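Local coordinates for Ras-related protein Rab-21 (Homo sapiens, PDB 1Z08) that binds phosphoaminophosphonic acid-guanylate ester and a magnesium ion in the P-loop fold shared by Rab proteins and other Ras-related small G proteins, at residues 23-26 and 30-33; 96-101 and 135-140; 84-89 and 143-148. The protein carries 1 engineered substitution. All coordinates share one frame; numbering follows the deposited sequence.

Contact 1 (23-26 and 30-33); sequences VLRY and KFND. With GNP (phosphoaminophosphonic acid-guanylate ester), chain F.
Arg-25 starts out with CG anti to its backbone N, but turns at chi2 (65°) and again at chi3 (83°), and this double bend swings the guanidinium off helix 19-28 onto the loop at Phe-31. There NH2 lies 3.3 Å from Phe-31 CB, the methylene and the backbone of Lys-30 sharing one face of the flat group. The guanidinium and phenyl planes are only 8° apart, yet the ring meets NH2 obliquely, so the two are not stacked. Several oxygens hold the arginine there: NE donates to Ala-150 O and NH1 to Asn-29 OD1, while a weak bond joins NH2 to Lys-151 O. An arginine, with several N-H groups, suits a place where it can reach the loop at 150-151 and Asn-29 at once. Next to it in the helix, Leu-24 also sends CG away from its backbone N and lays it 3.4 Å from Lys-30 O, with Lys-30 CB 4.1 Å from the same carbon; its apolar CD2 branch lies against Lys-30 O and the side chain of Asn-32. Phe-31, with Arg-25 against its CB, turns its rim to the ligand: CZ stands 3.7 Å over C4 of the base and CE1 3.7 Å from N7, the phenyl nearly perpendicular to the purine. Beyond the ring the backbone passes the ribose, whose O2' donates to Asn-32 O (2.7 Å) and O3' to Asp-33 O (2.7 Å). An aromatic rim over the base is characteristic of Ras-like nucleotide pockets; here carbonyls near the start of the first switch region also hold the ribose, as in Ras.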
loop_
_atom_site.group_PDB
_atom_site.type_symbol
_atom_site.label_atom_id
_atom_site.label_comp_id
_atom_site.label_asym_id
_atom_site.label_seq_id
_atom_site.Cartn_x
_atom_site.Cartn_y
_atom_site.Cartn_z
ATOM N N VAL A 23 1.715 2.766 -7.684
ATOM C CA VAL A 23 2.282 1.721 -8.538
ATOM C C VAL A 23 2.934 2.326 -9.788
ATOM O O VAL A 23 4.068 1.980 -10.133
ATOM C CB VAL A 23 1.222 0.666 -8.943
ATOM C CG1 VAL A 23 1.868 -0.461 -9.754
ATOM C CG2 VAL A 23 0.526 0.091 -7.714
ATOM N N LEU A 24 2.224 3.240 -10.449
ATOM C CA LEU A 24 2.742 3.887 -11.655
ATOM C C LEU A 24 4.055 4.625 -11.389
ATOM O O LEU A 24 5.005 4.499 -12.164
ATOM C CB LEU A 24 1.699 4.825 -12.277
ATOM C CG LEU A 24 2.082 5.616 -13.537
ATOM C CD1 LEU A 24 2.335 4.704 -14.737
ATOM C CD2 LEU A 24 1.007 6.644 -13.863
ATOM N N ARG A 25 4.111 5.378 -10.291
ATOM C CA ARG A 25 5.336 6.077 -9.910
ATOM C C ARG A 25 6.478 5.091 -9.647
ATOM O O ARG A 25 7.597 5.305 -10.102
ATOM C CB ARG A 25 5.110 6.979 -8.688
ATOM C CG ARG A 25 6.370 7.673 -8.163
ATOM C CD ARG A 25 6.940 8.672 -9.168
ATOM N NE ARG A 25 6.267 9.967 -9.103
ATOM C CZ ARG A 25 6.463 10.960 -9.967
ATOM N NH1 ARG A 25 7.313 10.814 -10.980
ATOM N NH2 ARG A 25 5.806 12.102 -9.822
ATOM N N TYR A 26 6.181 4.013 -8.925
ATOM C CA TYR A 26 7.193 3.008 -8.579
ATOM C C TYR A 26 7.703 2.230 -9.802
ATOM O O TYR A 26 8.900 1.950 -9.909
ATOM C CB TYR A 26 6.643 2.045 -7.522
ATOM C CG TYR A 26 7.668 1.105 -6.911
ATOM C CD1 TYR A 26 8.842 1.591 -6.331
ATOM C CD2 TYR A 26 7.448 -0.273 -6.891
ATOM C CE1 TYR A 26 9.778 0.725 -5.764
ATOM C CE2 TYR A 26 8.374 -1.142 -6.324
ATOM C CZ TYR A 26 9.536 -0.640 -5.765
ATOM O OH TYR A 26 10.449 -1.507 -5.201
ATOM N N LYS A 30 6.175 7.764 -13.453
ATOM C CA LYS A 30 5.252 8.726 -14.048
ATOM C C LYS A 30 4.132 9.035 -13.056
ATOM O O LYS A 30 3.855 8.234 -12.158
ATOM C CB LYS A 30 4.681 8.199 -15.371
ATOM C CG LYS A 30 5.721 7.964 -16.474
ATOM C CD LYS A 30 5.047 7.641 -17.804
ATOM C CE LYS A 30 6.054 7.520 -18.944
ATOM N NZ LYS A 30 6.734 6.194 -18.961
ATOM N N PHE A 31 3.513 10.204 -13.212
ATOM C CA PHE A 31 2.384 10.622 -12.374
ATOM C C PHE A 31 1.393 11.457 -13.176
ATOM O O PHE A 31 1.789 12.252 -14.035
ATOM C CB PHE A 31 2.862 11.405 -11.137
ATOM C CG PHE A 31 1.736 11.936 -10.273
ATOM C CD1 PHE A 31 1.136 11.128 -9.308
ATOM C CD2 PHE A 31 1.277 13.245 -10.428
ATOM C CE1 PHE A 31 0.093 11.615 -8.512
ATOM C CE2 PHE A 31 0.232 13.742 -9.639
ATOM C CZ PHE A 31 -0.362 12.925 -8.679
ATOM N N ASN A 32 0.113 11.268 -12.870
ATOM C CA ASN A 32 -0.985 12.008 -13.488
ATOM C C ASN A 32 -1.870 12.654 -12.434
ATOM O O ASN A 32 -2.263 11.999 -11.465
ATOM C CB ASN A 32 -1.839 11.065 -14.337
ATOM C CG ASN A 32 -1.054 10.424 -15.458
ATOM O OD1 ASN A 32 -0.383 11.111 -16.232
ATOM N ND2 ASN A 32 -1.132 9.100 -15.553
ATOM N N ASP A 33 -2.181 13.936 -12.622
ATOM C CA ASP A 33 -3.160 14.622 -11.772
ATOM C C ASP A 33 -4.577 14.126 -12.057
ATOM O O ASP A 33 -5.467 14.251 -11.212
ATOM C CB ASP A 33 -3.093 16.144 -11.956
ATOM C CG ASP A 33 -2.048 16.807 -11.067
ATOM O OD1 ASP A 33 -1.855 16.374 -9.909
ATOM O OD2 ASP A 33 -1.422 17.780 -11.528
HETATM P PG GNP F . -9.285 4.090 -8.203
HETATM O O1G GNP F . -10.643 4.647 -8.560
HETATM O O2G GNP F . -8.490 3.566 -9.371
HETATM O O3G GNP F . -9.579 3.087 -7.123
HETATM N N3B GNP F . -8.408 5.265 -7.545
HETATM P PB GNP F . -6.859 5.243 -7.144
HETATM O O1B GNP F . -6.687 4.892 -5.718
HETATM O O2B GNP F . -6.122 4.404 -8.118
HETATM O O3A GNP F . -6.331 6.685 -7.243
HETATM P PA GNP F . -5.506 7.342 -8.366
HETATM O O1A GNP F . -4.110 6.862 -8.307
HETATM O O2A GNP F . -6.183 7.270 -9.684
HETATM O "O5'" GNP F . -5.450 8.860 -7.954
HETATM C "C5'" GNP F . -6.651 9.559 -7.626
HETATM C "C4'" GNP F . -6.378 11.051 -7.567
HETATM O "O4'" GNP F . -5.447 11.340 -6.492
HETATM C "C3'" GNP F . -5.766 11.650 -8.829
HETATM O "O3'" GNP F . -6.317 12.940 -9.014
HETATM C "C2'" GNP F . -4.276 11.677 -8.493
HETATM O "O2'" GNP F . -3.529 12.633 -9.220
HETATM C "C1'" GNP F . -4.326 12.032 -7.009
HETATM N N9 GNP F . -3.128 11.639 -6.276
HETATM C C8 GNP F . -2.589 10.377 -6.159
HETATM N N7 GNP F . -1.501 10.341 -5.440
HETATM C C5 GNP F . -1.305 11.664 -5.053
HETATM C C6 GNP F . -0.287 12.255 -4.259
HETATM O O6 GNP F . 0.679 11.704 -3.715
HETATM N N1 GNP F . -0.464 13.635 -4.100
HETATM C C2 GNP F . -1.498 14.354 -4.656
HETATM N N2 GNP F . -1.513 15.671 -4.407
HETATM N N3 GNP F . -2.456 13.814 -5.398
HETATM C C4 GNP F . -2.298 12.473 -5.561
#

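Contact 2 (96-101 and 135-140)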
loop_
_atom_site.group_PDB
_atom_site.type_symbol
_atom_site.label_atom_id
_atom_site.label_comp_id
_atom_site.label_asym_id
_atom_site.label_seq_id
_atom_site.Cartn_x
_atom_site.Cartn_y
_atom_site.Cartn_z
ATOM N N LYS A 96 -11.837 3.752 6.675
ATOM C CA LYS A 96 -12.150 2.607 5.811
ATOM C C LYS A 96 -11.073 1.512 5.833
ATOM O O LYS A 96 -11.370 0.338 5.596
ATOM C CB LYS A 96 -12.405 3.076 4.382
ATOM N N VAL A 97 -9.831 1.904 6.116
ATOM C CA VAL A 97 -8.698 0.970 6.220
ATOM C C VAL A 97 -8.948 -0.133 7.260
ATOM O O VAL A 97 -8.541 -1.280 7.064
ATOM C CB VAL A 97 -7.365 1.731 6.518
ATOM C CG1 VAL A 97 -6.266 0.794 7.010
ATOM C CG2 VAL A 97 -6.903 2.502 5.286
ATOM N N LYS A 98 -9.639 0.223 8.343
ATOM C CA LYS A 98 -9.928 -0.698 9.449
ATOM C C LYS A 98 -10.731 -1.933 9.036
ATOM O O LYS A 98 -10.489 -3.029 9.543
ATOM C CB LYS A 98 -10.638 0.039 10.587
ATOM C CG LYS A 98 -9.825 1.188 11.167
ATOM C CD LYS A 98 -10.480 1.758 12.404
ATOM C CE LYS A 98 -9.665 2.908 12.955
ATOM N NZ LYS A 98 -10.347 3.535 14.115
ATOM N N ASN A 99 -11.679 -1.748 8.119
ATOM C CA ASN A 99 -12.471 -2.853 7.573
ATOM C C ASN A 99 -11.596 -3.855 6.818
ATOM O O ASN A 99 -11.761 -5.072 6.970
ATOM C CB ASN A 99 -13.578 -2.323 6.670
ATOM N N TRP A 100 -10.665 -3.338 6.017
ATOM C CA TRP A 100 -9.725 -4.173 5.272
ATOM C C TRP A 100 -8.831 -5.003 6.189
ATOM O O TRP A 100 -8.604 -6.182 5.924
ATOM C CB TRP A 100 -8.870 -3.329 4.321
ATOM C CG TRP A 100 -9.603 -2.866 3.097
ATOM C CD1 TRP A 100 -9.928 -1.581 2.775
ATOM C CD2 TRP A 100 -10.106 -3.686 2.032
ATOM N NE1 TRP A 100 -10.600 -1.546 1.577
ATOM C CE2 TRP A 100 -10.722 -2.824 1.097
ATOM C CE3 TRP A 100 -10.097 -5.066 1.776
ATOM C CZ2 TRP A 100 -11.325 -3.294 -0.076
ATOM C CZ3 TRP A 100 -10.695 -5.535 0.608
ATOM C CH2 TRP A 100 -11.301 -4.648 -0.304
ATOM N N VAL A 101 -8.331 -4.387 7.261
ATOM C CA VAL A 101 -7.481 -5.087 8.231
ATOM C C VAL A 101 -8.225 -6.280 8.832
ATOM O O VAL A 101 -7.679 -7.379 8.909
ATOM C CB VAL A 101 -6.984 -4.152 9.370
ATOM C CG1 VAL A 101 -6.195 -4.938 10.410
ATOM C CG2 VAL A 101 -6.129 -3.028 8.815
ATOM N N GLU A 135 -0.771 5.965 13.184
ATOM C CA GLU A 135 0.402 5.210 13.624
ATOM C C GLU A 135 0.052 4.281 14.779
ATOM O O GLU A 135 0.438 3.106 14.773
ATOM C CB GLU A 135 1.542 6.148 14.023
ATOM C CG GLU A 135 2.202 6.848 12.844
ATOM C CD GLU A 135 3.421 7.650 13.240
ATOM O OE1 GLU A 135 3.681 7.804 14.455
ATOM O OE2 GLU A 135 4.118 8.136 12.328
ATOM N N SER A 136 -0.687 4.813 15.755
ATOM C CA SER A 136 -1.173 4.030 16.891
ATOM C C SER A 136 -2.008 2.841 16.421
ATOM O O SER A 136 -1.791 1.710 16.869
ATOM C CB SER A 136 -1.994 4.901 17.848
ATOM O OG SER A 136 -2.596 4.108 18.860
ATOM N N TYR A 137 -2.945 3.095 15.508
ATOM C CA TYR A 137 -3.773 2.024 14.972
ATOM C C TYR A 137 -2.917 0.962 14.284
ATOM O O TYR A 137 -3.083 -0.233 14.539
ATOM C CB TYR A 137 -4.858 2.550 14.019
ATOM C CG TYR A 137 -5.619 1.421 13.368
ATOM C CD1 TYR A 137 -6.539 0.667 14.096
ATOM C CD2 TYR A 137 -5.389 1.077 12.035
ATOM C CE1 TYR A 137 -7.227 -0.391 13.506
ATOM C CE2 TYR A 137 -6.070 0.020 11.439
ATOM C CZ TYR A 137 -6.985 -0.706 12.181
ATOM O OH TYR A 137 -7.667 -1.750 11.598
ATOM N N ALA A 138 -2.002 1.410 13.425
ATOM C CA ALA A 138 -1.082 0.511 12.730
ATOM C C ALA A 138 -0.353 -0.417 13.704
ATOM O O ALA A 138 -0.356 -1.637 13.520
ATOM C CB ALA A 138 -0.089 1.302 11.883
ATOM N N GLU A 139 0.249 0.159 14.746
ATOM C CA GLU A 139 0.947 -0.636 15.766
ATOM C C GLU A 139 0.012 -1.639 16.449
ATOM O O GLU A 139 0.397 -2.788 16.681
ATOM C CB GLU A 139 1.627 0.261 16.808
ATOM C CG GLU A 139 2.578 -0.495 17.741
ATOM C CD GLU A 139 3.351 0.408 18.692
ATOM O OE1 GLU A 139 3.549 1.603 18.380
ATOM O OE2 GLU A 139 3.775 -0.093 19.754
ATOM N N SER A 140 -1.214 -1.209 16.753
ATOM C CA SER A 140 -2.191 -2.067 17.440
ATOM C C SER A 140 -2.584 -3.323 16.653
ATOM O O SER A 140 -2.978 -4.325 17.253
ATOM C CB SER A 140 -3.449 -1.280 17.819
ATOM O OG SER A 140 -4.356 -1.168 16.728
#
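Two helices lying side by side on one face of the central sheet meet here, and Tyr-137 of helix 131-140 reaches across to Lys-98 and Val-101 of helix 91-108. Over these segments the axes are 11.9 Å apart and almost parallel, at 6°, a gap wide enough to need a large side chain. Tyr-137 fills it: with CG anti to the backbone N (chi1 174°), the ring reaches straight across, and OH stops 3.3 Å from Lys-98 CA and equally far from Val-101 CB. Lys-98 CG lies over one face of the phenol, 4.0 Å from its centroid, a CH-pi contact displaced toward the hydroxyl end. Beyond CG the lysine chain is extended, so its long aliphatic part covers the tyrosine while the ammonium end goes on to Gln-95, where NZ bonds to OE1. Such parallel helices follow from the alternating beta-alpha topology of the Ras-like fold: helix 91-108 joins strands 81-87 and 113-119, and helix 131-140 joins 113-119 and 144-148, neighbours that run parallel. Toward the sheet the residues become smaller and branched. Val-101 CG2 approaches the ring edge, 4.0 Å from Tyr-137 CE2, and Val-97 CG1 touches more loosely and obliquely. Both valines pack on Leu-84 of strand 81-87, and Tyr-137 itself reaches Ile-116 of strand 113-119. At the end of its helix, Ser-140 OG donates to Tyr-137 O over 2.7 Å.

Contact 3 (84-89 and 143-148); sequences LVYDIT and AKHYHT
Tyr-86 and His-145 meet rim to rim across the face of the Ras-like sheet that lies under helices 91-108 and 131-140, on parallel strands 81-87 and 144-148 that have strand 113-119 between them. Their ring centroids are 5.8 Å apart and the planes inclined at 43°, neither ring lying over the other; the modelled orientation of the imidazole is doubtful, as the hydroxyl approaches it too closely. Long aromatic side chains suit both places, since the intervening strand must be spanned above its backbone. Tyr-86 is directed there by a chi1 of 69°, which sets CG between the backbone N and the carbonyl carbon. Ile-116 of the middle strand touches the tyrosine, and Ala-134 of helix 131-140 touches both rings, its small methyl letting the helix come close. Phe-94 of helix 91-108 meets Tyr-86 edge-to-face, bracing it further. Backbone bonds to Val-117 and Asn-119 fix Tyr-86 in the sheet. Where its strand ends, Asp-87 OD1 forms a salt bridge with Lys-120 NZ, and the other oxygen folds the chain into an Asx turn: OD2 accepts from Thr-89 N (2.9 Å, 155° at the hydrogen) and from Thr-89 OG1 (2.7 Å), both arriving on the same face of the carboxylate.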
loop_
_atom_site.group_PDB
_atom_site.type_symbol
_atom_site.label_atom_id
_atom_site.label_comp_id
_atom_site.label_asym_id
_atom_site.label_seq_id
_atom_site.Cartn_x
_atom_site.Cartn_y
_atom_site.Cartn_z
ATOM N N LEU A 84 -2.441 -0.948 2.451
ATOM C CA LEU A 84 -3.727 -0.307 2.664
ATOM C C LEU A 84 -3.535 1.198 2.629
ATOM O O LEU A 84 -2.957 1.790 3.544
ATOM C CB LEU A 84 -4.365 -0.766 3.980
ATOM C CG LEU A 84 -4.479 -2.277 4.234
ATOM C CD1 LEU A 84 -5.224 -2.519 5.524
ATOM C CD2 LEU A 84 -5.168 -3.009 3.098
ATOM N N VAL A 85 -4.014 1.801 1.549
ATOM C CA VAL A 85 -3.726 3.195 1.241
ATOM C C VAL A 85 -4.892 4.094 1.637
ATOM O O VAL A 85 -6.047 3.793 1.342
ATOM C CB VAL A 85 -3.411 3.388 -0.273
ATOM C CG1 VAL A 85 -2.913 4.805 -0.554
ATOM C CG2 VAL A 85 -2.380 2.364 -0.747
ATOM N N TYR A 86 -4.576 5.193 2.315
ATOM C CA TYR A 86 -5.547 6.251 2.538
ATOM C C TYR A 86 -4.981 7.610 2.123
ATOM O O TYR A 86 -3.777 7.755 1.884
ATOM C CB TYR A 86 -6.031 6.264 3.994
ATOM C CG TYR A 86 -4.993 6.691 5.000
ATOM C CD1 TYR A 86 -4.905 8.021 5.417
ATOM C CD2 TYR A 86 -4.107 5.766 5.552
ATOM C CE1 TYR A 86 -3.952 8.421 6.341
ATOM C CE2 TYR A 86 -3.148 6.155 6.484
ATOM C CZ TYR A 86 -3.081 7.488 6.873
ATOM O OH TYR A 86 -2.142 7.889 7.790
ATOM N N ASP A 87 -5.880 8.585 2.040
ATOM C CA ASP A 87 -5.596 9.950 1.643
ATOM C C ASP A 87 -5.529 10.769 2.938
ATOM O O ASP A 87 -6.496 10.795 3.702
ATOM C CB ASP A 87 -6.752 10.415 0.743
ATOM C CG ASP A 87 -6.604 11.847 0.241
ATOM O OD1 ASP A 87 -7.264 12.162 -0.772
ATOM O OD2 ASP A 87 -5.861 12.656 0.841
ATOM N N ILE A 88 -4.390 11.413 3.194
ATOM C CA ILE A 88 -4.202 12.168 4.449
ATOM C C ILE A 88 -5.151 13.365 4.590
ATOM O O ILE A 88 -5.336 13.882 5.695
ATOM C CB ILE A 88 -2.733 12.636 4.684
ATOM C CG1 ILE A 88 -2.292 13.664 3.631
ATOM C CG2 ILE A 88 -1.788 11.436 4.770
ATOM C CD1 ILE A 88 -1.295 14.679 4.151
ATOM N N THR A 89 -5.736 13.797 3.474
ATOM C CA THR A 89 -6.701 14.898 3.461
ATOM C C THR A 89 -8.141 14.405 3.619
ATOM O O THR A 89 -9.075 15.208 3.701
ATOM C CB THR A 89 -6.608 15.736 2.151
ATOM O OG1 THR A 89 -7.170 14.994 1.057
ATOM C CG2 THR A 89 -5.164 16.105 1.837
ATOM N N ALA A 143 0.704 -3.876 12.035
ATOM C CA ALA A 143 1.103 -3.313 10.751
ATOM C C ALA A 143 2.184 -2.264 10.967
ATOM O O ALA A 143 2.431 -1.839 12.097
ATOM C CB ALA A 143 -0.100 -2.699 10.047
ATOM N N LYS A 144 2.848 -1.870 9.885
ATOM C CA LYS A 144 3.730 -0.717 9.924
ATOM C C LYS A 144 3.051 0.416 9.171
ATOM O O LYS A 144 2.325 0.179 8.201
ATOM C CB LYS A 144 5.087 -1.040 9.314
ATOM N N HIS A 145 3.269 1.638 9.644
ATOM C CA HIS A 145 2.720 2.821 8.998
ATOM C C HIS A 145 3.786 3.513 8.154
ATOM O O HIS A 145 4.961 3.559 8.534
ATOM C CB HIS A 145 2.126 3.787 10.031
ATOM C CG HIS A 145 1.409 4.948 9.420
ATOM N ND1 HIS A 145 0.060 4.927 9.140
ATOM C CD2 HIS A 145 1.860 6.157 9.010
ATOM C CE1 HIS A 145 -0.289 6.075 8.587
ATOM N NE2 HIS A 145 0.783 6.840 8.501
ATOM N N TYR A 146 3.366 4.039 7.004
ATOM C CA TYR A 146 4.263 4.698 6.057
ATOM C C TYR A 146 3.617 5.969 5.514
ATOM O O TYR A 146 2.402 6.013 5.302
ATOM C CB TYR A 146 4.578 3.781 4.871
ATOM C CG TYR A 146 5.169 2.431 5.221
ATOM C CD1 TYR A 146 4.348 1.357 5.558
ATOM C CD2 TYR A 146 6.549 2.224 5.190
ATOM C CE1 TYR A 146 4.883 0.110 5.868
ATOM C CE2 TYR A 146 7.098 0.970 5.495
ATOM C CZ TYR A 146 6.253 -0.075 5.835
ATOM O OH TYR A 146 6.764 -1.318 6.140
ATOM N N HIS A 147 4.441 6.988 5.280
ATOM C CA HIS A 147 3.992 8.226 4.634
ATOM C C HIS A 147 4.513 8.273 3.200
ATOM O O HIS A 147 5.699 8.048 2.965
ATOM C CB HIS A 147 4.509 9.454 5.389
ATOM C CG HIS A 147 3.976 9.593 6.782
ATOM N ND1 HIS A 147 2.655 9.875 7.051
ATOM C CD2 HIS A 147 4.597 9.522 7.983
ATOM C CE1 HIS A 147 2.480 9.956 8.358
ATOM N NE2 HIS A 147 3.642 9.746 8.947
ATOM N N THR A 148 3.632 8.569 2.245
ATOM C CA THR A 148 4.032 8.664 0.837
ATOM C C THR A 148 3.454 9.878 0.119
ATOM O O THR A 148 2.442 10.438 0.535
ATOM C CB THR A 148 3.600 7.422 0.019
ATOM O OG1 THR A 148 2.171 7.294 0.063
ATOM C CG2 THR A 148 4.266 6.144 0.532
#

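Contact 1 comes first along the chain; the strand and helix of 84-101 and then those of 135-148 follow, so contact 2 falls within the span bridged by contact 3. Contacts 2 and 3 have centres about 10 Å apart and form successive layers, helices over sheet, and Ala-138 O probably accepts from Ala-143 N where helix 131-140 leads into strand 144-148. Contact 1 lies elsewhere, at the surface beside the nucleotide, its centre about 17 Å from that of contact 3 and about 25 Å from that of contact 2, across the chain's centre. One Ras-like domain thus combines a layered body with a ligand-holding loop at its margin.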